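Local coordinates for B-type flagellar hook-associated protein 2 (PDB 5FHY) that caps the distal end of the growing flagellar filament, promotes flagellin polymerization there and keeps exported flagellin subunits from leaking away, at residues E174-D178 and G179-S183; R182-A185 and S186-V189. One frame throughout, in Å; residues are numbered along the deposited sequence.

Interaction 1: E174-D178 and G179-S183; sequences EITVD and GLKRS
Glu174 and Lys181 meet at an oblique angle on one face of a two-stranded ribbon, carboxylate against the aliphatic part of the lysine. Glu174 runs out extended with CG anti to its backbone N (chi1 -169°), which carries OE2 to 3.2 Å from Lys181 CD. The ammonium is farther off: OE2 to Lys181 NZ is 3.9 Å, a long salt bridge. OE1 turns to a weak hydrogen bond from Asn41 ND2. Thr176 shares this face and lies alongside Lys181, pointing the same way, its CG2 3.7 Å from Lys181 CG. On the reverse face Ile175 and Arg182 also run side by side, with CG1 of Ile175 4.0 Å from Arg182 CB, while the arginine bends so that NH1 donates to Ser183 O (3.2 Å). The strands form an antiparallel beta hairpin with a type I' turn from Val177 to Leu180, Asp178 and Gly179 at its corner positions; strand 180-184 is outermost, within this chain, in a four-stranded sheet. The Ile175/Arg182 pair is closed by two nearly straight backbone hydrogen bonds, and the Val177/Leu180 pair by two more. Gly179, at phi 104°, takes a conformation in which a CB would clash with Asp178 O. A water accepts from Gly179 N and is hydrogen-bonded to Thr176 OG1 at 2.7 Å, linking the turn to the strand. Asp178 OD1 accepts from Gln37 N of the adjoining strand, and Lys181 N donates to Asp160 OD1 of a second subunit, placing this hairpin at a subunit interface.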
loop_
_atom_site.group_PDB
_atom_site.type_symbol
_atom_site.label_atom_id
_atom_site.label_comp_id
_atom_site.label_asym_id
_atom_site.label_seq_id
_atom_site.Cartn_x
_atom_site.Cartn_y
_atom_site.Cartn_z
ATOM N N GLU B 174 36.124 -42.935 5.672
ATOM C CA GLU B 174 35.504 -43.939 6.523
ATOM C C GLU B 174 34.213 -43.422 7.130
ATOM O O GLU B 174 34.150 -42.298 7.625
ATOM C CB GLU B 174 36.451 -44.374 7.643
ATOM C CG GLU B 174 35.967 -45.601 8.409
ATOM C CD GLU B 174 36.888 -45.993 9.550
ATOM O OE1 GLU B 174 37.281 -45.103 10.332
ATOM O OE2 GLU B 174 37.228 -47.190 9.663
ATOM N N ILE B 175 33.183 -44.257 7.084
ATOM C CA ILE B 175 31.938 -43.981 7.778
ATOM C C ILE B 175 31.571 -45.191 8.620
ATOM O O ILE B 175 32.146 -46.266 8.465
ATOM C CB ILE B 175 30.783 -43.661 6.801
ATOM C CG1 ILE B 175 30.422 -44.894 5.971
ATOM C CG2 ILE B 175 31.149 -42.514 5.873
ATOM C CD1 ILE B 175 29.356 -44.627 4.934
ATOM N N THR B 176 30.627 -45.004 9.531
ATOM C CA THR B 176 30.066 -46.116 10.278
ATOM C C THR B 176 28.550 -46.027 10.196
ATOM O O THR B 176 27.979 -44.947 10.309
ATOM C CB THR B 176 30.515 -46.130 11.761
ATOM O OG1 THR B 176 29.847 -45.089 12.482
ATOM C CG2 THR B 176 32.021 -45.947 11.889
ATOM N N VAL B 177 27.901 -47.163 9.984
ATOM C CA VAL B 177 26.447 -47.210 9.953
ATOM C C VAL B 177 25.980 -48.196 11.008
ATOM O O VAL B 177 26.160 -49.405 10.865
ATOM C CB VAL B 177 25.908 -47.627 8.571
ATOM C CG1 VAL B 177 24.388 -47.720 8.606
ATOM C CG2 VAL B 177 26.368 -46.639 7.500
ATOM N N ASP B 178 25.378 -47.663 12.068
ATOM C CA ASP B 178 24.944 -48.455 13.212
ATOM C C ASP B 178 26.086 -49.264 13.819
ATOM O O ASP B 178 25.874 -50.355 14.338
ATOM C CB ASP B 178 23.798 -49.382 12.806
ATOM C CG ASP B 178 22.495 -48.638 12.630
ATOM O OD1 ASP B 178 22.299 -47.628 13.336
ATOM O OD2 ASP B 178 21.670 -49.056 11.790
ATOM N N GLY B 179 27.297 -48.722 13.741
ATOM C CA GLY B 179 28.465 -49.361 14.322
ATOM C C GLY B 179 29.366 -50.039 13.304
ATOM O O GLY B 179 30.529 -50.328 13.590
ATOM N N LEU B 180 28.834 -50.292 12.111
ATOM C CA LEU B 180 29.591 -51.013 11.095
ATOM C C LEU B 180 30.390 -50.060 10.219
ATOM O O LEU B 180 29.838 -49.138 9.626
ATOM C CB LEU B 180 28.650 -51.856 10.238
ATOM C CG LEU B 180 27.740 -52.793 11.032
ATOM C CD1 LEU B 180 26.843 -53.590 10.100
ATOM C CD2 LEU B 180 28.574 -53.713 11.915
ATOM N N LYS B 181 31.692 -50.305 10.128
ATOM C CA LYS B 181 32.597 -49.453 9.362
ATOM C C LYS B 181 32.609 -49.774 7.875
ATOM O O LYS B 181 32.618 -50.936 7.478
ATOM C CB LYS B 181 34.018 -49.556 9.916
ATOM C CG LYS B 181 34.225 -48.810 11.220
ATOM C CD LYS B 181 35.634 -48.998 11.757
ATOM C CE LYS B 181 35.883 -48.101 12.958
ATOM N NZ LYS B 181 37.278 -48.210 13.469
ATOM N N ARG B 182 32.636 -48.723 7.063
ATOM C CA ARG B 182 32.762 -48.846 5.619
ATOM C C ARG B 182 33.818 -47.876 5.108
ATOM O O ARG B 182 33.669 -46.659 5.219
ATOM C CB ARG B 182 31.419 -48.582 4.930
ATOM C CG ARG B 182 31.498 -48.354 3.419
ATOM C CD ARG B 182 32.024 -49.575 2.670
ATOM N NE ARG B 182 31.207 -49.918 1.505
ATOM C CZ ARG B 182 31.277 -49.304 0.327
ATOM N NH1 ARG B 182 32.121 -48.296 0.149
ATOM N NH2 ARG B 182 30.494 -49.687 -0.673
ATOM N N SER B 183 34.895 -48.423 4.563
ATOM C CA SER B 183 35.910 -47.606 3.921
ATOM C C SER B 183 35.376 -47.164 2.567
ATOM O O SER B 183 34.896 -47.987 1.792
ATOM C CB SER B 183 37.213 -48.389 3.769
ATOM O OG SER B 183 38.182 -47.645 3.056
HETATM O O HOH W 1 27.553 -46.333 13.212
#

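Interaction 2: R182-A185 and S186-V189; sequences RSIA and SNSV
Ile184 packs against Val189 across the bend where the chain leaves strand 180-184 and enters strand 188-190, a connection between two antiparallel sheets of the same chain that contains an ST turn. At the root of the isoleucine, CB is 3.6 Å from CG1 of Val189. The branch CG2 reaches the same methyl, also at 3.6 Å, and the two side chains cross at about a right angle, each buried. The other branch takes a different course. With chi1 at 57°, CG1 sits between the backbone N and the carbonyl carbon and passes the carbonyl oxygen of Ser186; at the tip, CD1 is 3.5 Å from that Ser186 O. Beyond CD1 comes Asn187, whose OD1 is 4.3 Å away and accepts a hydrogen bond from Ala44 N. The bend is held from outside as well, for Ala185 O accepts from Thr124 OG1, and Asn187 and Val189 make backbone bonds to Val200 and Phe198 of strand 196-200. Within the bend, the hydroxyl of Ser186 swings anti to its own backbone N (chi1 163°), a rotation that turns it toward the chain two residues on, where its OG accepts from Ser188 N at 3.1 Å, with an N-H...O angle of 168°.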
loop_
_atom_site.group_PDB
_atom_site.type_symbol
_atom_site.label_atom_id
_atom_site.label_comp_id
_atom_site.label_asym_id
_atom_site.label_seq_id
_atom_site.Cartn_x
_atom_site.Cartn_y
_atom_site.Cartn_z
ATOM N N ARG B 182 32.636 -48.723 7.063
ATOM C CA ARG B 182 32.762 -48.846 5.619
ATOM C C ARG B 182 33.818 -47.876 5.108
ATOM O O ARG B 182 33.669 -46.659 5.219
ATOM C CB ARG B 182 31.419 -48.582 4.930
ATOM C CG ARG B 182 31.498 -48.354 3.419
ATOM C CD ARG B 182 32.024 -49.575 2.670
ATOM N NE ARG B 182 31.207 -49.918 1.505
ATOM C CZ ARG B 182 31.277 -49.304 0.327
ATOM N NH1 ARG B 182 32.121 -48.296 0.149
ATOM N NH2 ARG B 182 30.494 -49.687 -0.673
ATOM N N SER B 183 34.895 -48.423 4.563
ATOM C CA SER B 183 35.910 -47.606 3.921
ATOM C C SER B 183 35.376 -47.164 2.567
ATOM O O SER B 183 34.896 -47.987 1.792
ATOM C CB SER B 183 37.213 -48.389 3.769
ATOM O OG SER B 183 38.182 -47.645 3.056
ATOM N N ILE B 184 35.459 -45.872 2.274
ATOM C CA ILE B 184 34.885 -45.368 1.034
ATOM C C ILE B 184 35.955 -44.724 0.155
ATOM O O ILE B 184 36.781 -43.948 0.628
ATOM C CB ILE B 184 33.748 -44.367 1.324
ATOM C CG1 ILE B 184 34.244 -43.209 2.191
ATOM C CG2 ILE B 184 32.603 -45.067 2.040
ATOM C CD1 ILE B 184 33.217 -42.111 2.388
ATOM N N ALA B 185 35.926 -45.039 -1.136
ATOM C CA ALA B 185 36.971 -44.587 -2.053
ATOM C C ALA B 185 36.600 -43.261 -2.693
ATOM O O ALA B 185 37.372 -42.682 -3.453
ATOM C CB ALA B 185 37.237 -45.636 -3.121
ATOM N N SER B 186 35.394 -42.805 -2.389
ATOM C CA SER B 186 34.892 -41.537 -2.885
ATOM C C SER B 186 33.885 -40.993 -1.883
ATOM O O SER B 186 33.314 -41.751 -1.100
ATOM C CB SER B 186 34.253 -41.712 -4.262
ATOM O OG SER B 186 33.437 -40.604 -4.597
ATOM N N ASN B 187 33.666 -39.684 -1.898
ATOM C CA ASN B 187 32.743 -39.077 -0.949
ATOM C C ASN B 187 31.321 -39.124 -1.486
ATOM O O ASN B 187 30.381 -38.646 -0.848
ATOM C CB ASN B 187 33.160 -37.642 -0.636
ATOM C CG ASN B 187 34.481 -37.577 0.100
ATOM O OD1 ASN B 187 34.736 -38.371 1.004
ATOM N ND2 ASN B 187 35.331 -36.635 -0.286
ATOM N N SER B 188 31.180 -39.704 -2.673
ATOM C CA SER B 188 29.877 -40.021 -3.232
ATOM C C SER B 188 29.734 -41.533 -3.290
ATOM O O SER B 188 30.248 -42.172 -4.205
ATOM C CB SER B 188 29.720 -39.422 -4.629
ATOM O OG SER B 188 29.551 -38.019 -4.569
ATOM N N VAL B 189 29.032 -42.108 -2.321
ATOM C CA VAL B 189 28.921 -43.557 -2.245
ATOM C C VAL B 189 27.484 -44.024 -2.397
ATOM O O VAL B 189 26.548 -43.282 -2.105
ATOM C CB VAL B 189 29.483 -44.088 -0.927
ATOM C CG1 VAL B 189 30.983 -43.899 -0.898
ATOM C CG2 VAL B 189 28.818 -43.391 0.247
#

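From the N-terminal end, strand 173-177 comes first; interaction 1 closes the tight Asp178-Gly179 turn and sends the chain back along strand 180-184. Interaction 2 starts on that returning strand, sharing Arg182 and Ser183, and closes the next bend into strand 188-190. The two local closures therefore follow in series, overlapping by two residues, neither nested nor crossed. Their centres are about 10 Å apart, and they touch directly where Ile184 CD1 packs 4.1 Å from Ile175 CG2. Together, within the FliD C-terminal family region, they tie the hairpin of the four-stranded sheet containing strand 34-42 to the three-stranded sheet of strands 24-28, 196-200 and 188-190.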